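Local coordinates for protein beta-galactosidase (Trichoderma reesei, PDB 3OG2) that probably hydrolyses terminal non-reducing beta-D-galactose residues from beta-D-galactosides, as a family 35 glycoside hydrolase with a TIM-barrel domain, at residues A[77-82]-A[151-156]; A[99-104]-A[158-163]. All coordinates share one frame; numbering follows the deposited sequence. Where two conformers were deposited one is given.

Both contacts use helix 144-163 of the TIM-barrel domain, and their centres lie about 14 Å apart. Interaction 1 takes residues 151-156 of that helix and packs them against the loop and short helical turn of 77-82, which follows barrel strand 72-76; interaction 2 takes 158-163, a little further along, and packs them against helix 98-107. One long helix therefore meets two successive helical elements of the barrel wall. Interaction 1 is nearer the galactose site, unoccupied in this structure: the side chains of Tyr153 and Ile119, the latter a galactose-binding residue, are about 6 Å apart. In interaction 2 the side chain of Ile161 is about 9 Å from that of Tyr76, another residue of the site.

Interaction 1. Residues A[77-82]-A[151-156]; sequences VDWALL and DNYVAH
Trp79 and Tyr153 lie nearly flat on one another in an offset stack, the five-membered ring of the indole over the phenol with centroids 4.1 Å apart and planes at 17°. The overlap is slipped, and each CB methylene makes a CH-pi contact with the partner's ring: Trp79 CB sits 3.7 Å from the centroid of the Tyr153 ring, almost on its normal, while Tyr153 CB lies over the face of the five-membered ring, 3.4 Å from Trp79 NE1. With CG anti to the backbone N (chi1 167°), Tyr153 projects so that the phenol lies against the indole. At the phenol's rim, Val77 CG1 stands 3.4 Å from Tyr153 OH, and Leu82 CD1 approaches Tyr153 CE1 at 4.3 Å, both near the ring plane. Both polar atoms bond outside the two segments: Tyr153 OH to Pro115 O, Trp79 NE1 to Glu83 OE1. A leucine in place of Tyr153 would probably strip the indole of its stacking partner and leave Pro115 O without this hydroxyl. Through that hydroxyl helix 144-163 is joined to strand 110-116, and the short helical turn 79-82 lies against the helix just beyond strand 72-76, with Val77 and Leu82 also touching Ile157.

Interaction 2. Residues A[99-104]-A[158-163]; sequences PFFEAA and ASIIAK
In the wall of the TIM barrel, helix 98-107 and helix 144-163 flank strand 110-116 and meet through Phe101, whose ring bridges to Ile160 and Ile161. The backbones stay well apart, the nearest CA atoms being those of Phe101 and Ile161 at 9.1 Å, and the aromatic side chain spans more than half of that distance. Its CG lies anti to the carbonyl carbon (chi1 -61°), which sends the ring out from its own helix toward the other. Contact is made by the far end of the ring. Phe101 CE2 meets the branch methyl Ile160 CG2 at 3.8 Å, with the methyl at the ring edge and close to its plane, and the two side chains cross at about a right angle. Next to it, Phe101 CZ comes within 4.3 Å of Ile161 CA. Ile160 CG1, by contrast, carries the rest of its chain away from the phenyl. Beneath the helices, Phe101 also rests on Leu111 and Val172, and Ile161 on Ala113, Pro115 and Tyr175, so both belong to the layer between the helices and the barrel strands. No hydrogen bond or charge joins the two segments: the modest 97 Å² buried between them is held by dispersion and the hydrophobic effect, so the contact is apolar and non-directional, one small part of that layer.

Interaction 1. Residues A[77-82]-A[151-156]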
loop_
_atom_site.group_PDB
_atom_site.type_symbol
_atom_site.label_atom_id
_atom_site.label_comp_id
_atom_site.label_asym_id
_atom_site.label_seq_id
_atom_site.Cartn_x
_atom_site.Cartn_y
_atom_site.Cartn_z
ATOM N N VAL A 77 6.816 -9.726 -2.153
ATOM C CA VAL A 77 7.375 -10.476 -1.016
ATOM C C VAL A 77 8.711 -9.844 -0.686
ATOM O O VAL A 77 9.469 -9.520 -1.633
ATOM C CB VAL A 77 7.552 -11.965 -1.331
ATOM C CG1 VAL A 77 8.064 -12.678 -0.082
ATOM C CG2 VAL A 77 6.277 -12.582 -1.871
ATOM N N ASP A 78 9.005 -9.622 0.597
ATOM C CA ASP A 78 10.240 -8.963 1.017
ATOM C C ASP A 78 11.236 -10.002 1.491
ATOM O O ASP A 78 11.119 -10.561 2.605
ATOM C CB ASP A 78 9.871 -7.959 2.128
ATOM C CG ASP A 78 11.038 -7.154 2.591
ATOM O OD1 ASP A 78 12.199 -7.347 2.187
ATOM O OD2 ASP A 78 10.795 -6.213 3.447
ATOM N N TRP A 79 12.250 -10.252 0.658
ATOM C CA TRP A 79 13.265 -11.280 0.937
ATOM C C TRP A 79 13.923 -11.020 2.290
ATOM O O TRP A 79 14.186 -11.980 3.042
ATOM C CB TRP A 79 14.272 -11.209 -0.237
ATOM C CG TRP A 79 15.474 -12.085 -0.146
ATOM C CD1 TRP A 79 15.759 -13.156 0.702
ATOM C CD2 TRP A 79 16.628 -11.954 -0.997
ATOM N NE1 TRP A 79 16.995 -13.662 0.413
ATOM C CE2 TRP A 79 17.556 -12.948 -0.622
ATOM C CE3 TRP A 79 16.958 -11.087 -2.033
ATOM C CZ2 TRP A 79 18.784 -13.096 -1.248
ATOM C CZ3 TRP A 79 18.170 -11.219 -2.664
ATOM C CH2 TRP A 79 19.072 -12.221 -2.261
ATOM N N ALA A 80 14.221 -9.777 2.619
ATOM C CA ALA A 80 14.959 -9.442 3.847
ATOM C C ALA A 80 14.231 -9.972 5.095
ATOM O O ALA A 80 14.890 -10.214 6.105
ATOM C CB ALA A 80 15.129 -7.929 3.971
ATOM N N LEU A 81 12.893 -10.140 5.027
ATOM C CA LEU A 81 12.173 -10.701 6.204
ATOM C C LEU A 81 12.187 -12.213 6.251
ATOM O O LEU A 81 11.948 -12.751 7.342
ATOM C CB LEU A 81 10.716 -10.190 6.165
ATOM C CG LEU A 81 10.597 -8.658 6.422
ATOM C CD1 LEU A 81 9.154 -8.240 6.128
ATOM C CD2 LEU A 81 10.993 -8.334 7.842
ATOM N N LEU A 82 12.415 -12.851 5.081
ATOM C CA LEU A 82 12.284 -14.313 5.014
ATOM C C LEU A 82 13.597 -15.031 5.000
ATOM O O LEU A 82 13.609 -16.264 5.163
ATOM C CB LEU A 82 11.509 -14.675 3.731
ATOM C CG LEU A 82 10.164 -13.967 3.601
ATOM C CD1 LEU A 82 9.378 -14.600 2.451
ATOM C CD2 LEU A 82 9.328 -14.047 4.878
ATOM N N ASP A 151 19.516 -17.700 -4.937
ATOM C CA ASP A 151 18.920 -18.968 -5.366
ATOM C C ASP A 151 18.040 -19.588 -4.299
ATOM O O ASP A 151 16.948 -20.106 -4.613
ATOM C CB ASP A 151 20.000 -20.014 -5.694
ATOM C CG ASP A 151 20.672 -19.761 -7.039
ATOM O OD1 ASP A 151 20.067 -19.149 -7.947
ATOM O OD2 ASP A 151 21.808 -20.267 -7.205
ATOM N N ASN A 152 18.466 -19.631 -3.056
ATOM C CA ASN A 152 17.687 -20.293 -2.016
ATOM C C ASN A 152 16.364 -19.559 -1.831
ATOM O O ASN A 152 15.310 -20.218 -1.715
ATOM C CB ASN A 152 18.511 -20.291 -0.710
ATOM C CG ASN A 152 17.826 -21.119 0.367
ATOM O OD1 ASN A 152 17.371 -22.240 0.150
ATOM N ND2 ASN A 152 17.770 -20.576 1.586
ATOM N N TYR A 153 16.370 -18.246 -1.794
ATOM C CA TYR A 153 15.129 -17.498 -1.613
ATOM C C TYR A 153 14.213 -17.759 -2.775
ATOM O O TYR A 153 13.017 -18.051 -2.573
ATOM C CB TYR A 153 15.477 -15.976 -1.525
ATOM C CG TYR A 153 14.234 -15.139 -1.665
ATOM C CD1 TYR A 153 13.259 -15.094 -0.636
ATOM C CD2 TYR A 153 14.008 -14.380 -2.810
ATOM C CE1 TYR A 153 12.096 -14.293 -0.816
ATOM C CE2 TYR A 153 12.888 -13.619 -2.981
ATOM C CZ TYR A 153 11.934 -13.574 -1.981
ATOM O OH TYR A 153 10.814 -12.802 -2.142
ATOM N N VAL A 154 14.695 -17.676 -4.014
ATOM C CA VAL A 154 13.732 -17.840 -5.126
ATOM C C VAL A 154 13.206 -19.242 -5.173
ATOM O O VAL A 154 11.996 -19.469 -5.392
ATOM C CB VAL A 154 14.318 -17.391 -6.482
ATOM C CG1 VAL A 154 13.263 -17.564 -7.559
ATOM C CG2 VAL A 154 14.808 -15.927 -6.356
ATOM N N ALA A 155 14.061 -20.250 -4.924
ATOM C CA ALA A 155 13.587 -21.618 -4.949
ATOM C C ALA A 155 12.455 -21.816 -3.964
ATOM O O ALA A 155 11.454 -22.482 -4.278
ATOM C CB ALA A 155 14.751 -22.565 -4.661
ATOM N N HIS A 156 12.600 -21.250 -2.765
ATOM C CA HIS A 156 11.579 -21.420 -1.749
ATOM C C HIS A 156 10.334 -20.603 -2.060
ATOM O O HIS A 156 9.202 -21.116 -2.029
ATOM C CB HIS A 156 12.112 -20.984 -0.350
ATOM C CG HIS A 156 12.944 -22.064 0.244
ATOM N ND1 HIS A 156 14.298 -22.263 -0.016
ATOM C CD2 HIS A 156 12.572 -23.013 1.149
ATOM C CE1 HIS A 156 14.711 -23.329 0.696
ATOM N NE2 HIS A 156 13.679 -23.793 1.403
#

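Interaction 2. Residues A[99-104]-A[158-163]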
loop_
_atom_site.group_PDB
_atom_site.type_symbol
_atom_site.label_atom_id
_atom_site.label_comp_id
_atom_site.label_asym_id
_atom_site.label_seq_id
_atom_site.Cartn_x
_atom_site.Cartn_y
_atom_site.Cartn_z
ATOM N N PRO A 99 -2.124 -17.582 4.713
ATOM C CA PRO A 99 -3.387 -16.866 5.008
ATOM C C PRO A 99 -3.752 -15.808 3.988
ATOM O O PRO A 99 -4.912 -15.470 3.798
ATOM C CB PRO A 99 -3.085 -16.191 6.359
ATOM C CG PRO A 99 -2.012 -17.085 6.975
ATOM C CD PRO A 99 -1.118 -17.359 5.775
ATOM N N PHE A 100 -2.761 -15.246 3.312
ATOM C CA PHE A 100 -2.966 -14.260 2.273
ATOM C C PHE A 100 -3.612 -14.975 1.072
ATOM O O PHE A 100 -4.632 -14.488 0.548
ATOM C CB PHE A 100 -1.634 -13.603 1.932
ATOM C CG PHE A 100 -1.738 -12.369 1.049
ATOM C CD1 PHE A 100 -2.134 -11.188 1.626
ATOM C CD2 PHE A 100 -1.380 -12.391 -0.290
ATOM C CE1 PHE A 100 -2.127 -10.017 0.897
ATOM C CE2 PHE A 100 -1.411 -11.217 -1.049
ATOM C CZ PHE A 100 -1.808 -10.018 -0.458
ATOM N N PHE A 101 -3.038 -16.105 0.640
ATOM C CA PHE A 101 -3.664 -16.877 -0.441
ATOM C C PHE A 101 -5.084 -17.323 -0.108
ATOM O O PHE A 101 -5.980 -17.256 -0.948
ATOM C CB PHE A 101 -2.819 -18.093 -0.774
ATOM C CG PHE A 101 -1.398 -17.829 -1.267
ATOM C CD1 PHE A 101 -1.079 -16.717 -2.041
ATOM C CD2 PHE A 101 -0.372 -18.716 -0.938
ATOM C CE1 PHE A 101 0.206 -16.467 -2.484
ATOM C CE2 PHE A 101 0.942 -18.476 -1.410
ATOM C CZ PHE A 101 1.212 -17.357 -2.186
ATOM N N GLU A 102 -5.246 -17.808 1.140
ATOM C CA GLU A 102 -6.575 -18.272 1.553
ATOM C C GLU A 102 -7.590 -17.153 1.546
ATOM O O GLU A 102 -8.754 -17.370 1.119
ATOM C CB GLU A 102 -6.467 -18.949 2.933
ATOM C CG GLU A 102 -5.664 -20.253 2.824
ATOM C CD GLU A 102 -5.622 -21.055 4.100
ATOM O OE1 GLU A 102 -6.269 -20.599 5.076
ATOM O OE2 GLU A 102 -4.956 -22.126 4.138
ATOM N N ALA A 103 -7.168 -15.977 2.010
ATOM C CA ALA A 103 -8.103 -14.859 2.009
ATOM C C ALA A 103 -8.456 -14.454 0.574
ATOM O O ALA A 103 -9.576 -14.058 0.303
ATOM C CB ALA A 103 -7.523 -13.656 2.745
ATOM N N ALA A 104 -7.497 -14.526 -0.347
ATOM C CA ALA A 104 -7.791 -14.187 -1.747
ATOM C C ALA A 104 -8.856 -15.130 -2.288
ATOM O O ALA A 104 -9.845 -14.719 -2.900
ATOM C CB ALA A 104 -6.522 -14.269 -2.613
ATOM N N ALA A 158 9.274 -19.094 -4.868
ATOM C CA ALA A 158 8.578 -19.385 -6.114
ATOM C C ALA A 158 7.925 -20.727 -6.004
ATOM O O ALA A 158 6.884 -20.917 -6.651
ATOM C CB ALA A 158 9.516 -19.256 -7.307
ATOM N N SER A 159 8.425 -21.658 -5.189
ATOM C CA SER A 159 7.655 -22.912 -5.048
ATOM C C SER A 159 6.413 -22.704 -4.189
ATOM O O SER A 159 5.386 -23.311 -4.490
ATOM C CB SER A 159 8.552 -23.995 -4.496
ATOM O OG SER A 159 8.932 -23.775 -3.167
ATOM N N ILE A 160 6.467 -21.818 -3.176
ATOM C CA ILE A 160 5.264 -21.457 -2.422
ATOM C C ILE A 160 4.244 -20.825 -3.346
ATOM O O ILE A 160 3.063 -21.177 -3.342
ATOM C CB ILE A 160 5.657 -20.492 -1.286
ATOM C CG1 ILE A 160 6.342 -21.262 -0.134
ATOM C CG2 ILE A 160 4.476 -19.699 -0.755
ATOM C CD1 ILE A 160 7.106 -20.401 0.836
ATOM N N ILE A 161 4.681 -19.890 -4.184
ATOM C CA ILE A 161 3.752 -19.243 -5.128
ATOM C C ILE A 161 3.235 -20.261 -6.123
ATOM O O ILE A 161 2.070 -20.250 -6.535
ATOM C CB ILE A 161 4.491 -18.072 -5.763
ATOM C CG1 ILE A 161 4.805 -16.973 -4.711
ATOM C CG2 ILE A 161 3.754 -17.471 -6.947
ATOM C CD1 ILE A 161 5.508 -15.781 -5.362
ATOM N N ALA A 162 4.118 -21.198 -6.562
ATOM C CA ALA A 162 3.721 -22.170 -7.563
ATOM C C ALA A 162 2.532 -23.000 -7.066
ATOM O O ALA A 162 1.592 -23.300 -7.812
ATOM C CB ALA A 162 4.872 -23.123 -7.939
ATOM N N LYS A 163 2.557 -23.374 -5.782
ATOM C CA LYS A 163 1.466 -24.197 -5.233
ATOM C C LYS A 163 0.146 -23.428 -5.235
ATOM O O LYS A 163 -0.906 -24.070 -5.311
ATOM C CB LYS A 163 1.895 -24.622 -3.816
ATOM C CG LYS A 163 3.119 -25.510 -3.805
ATOM C CD LYS A 163 3.566 -25.996 -2.450
ATOM C CE LYS A 163 4.665 -27.012 -2.552
ATOM N NZ LYS A 163 5.990 -26.515 -3.016
#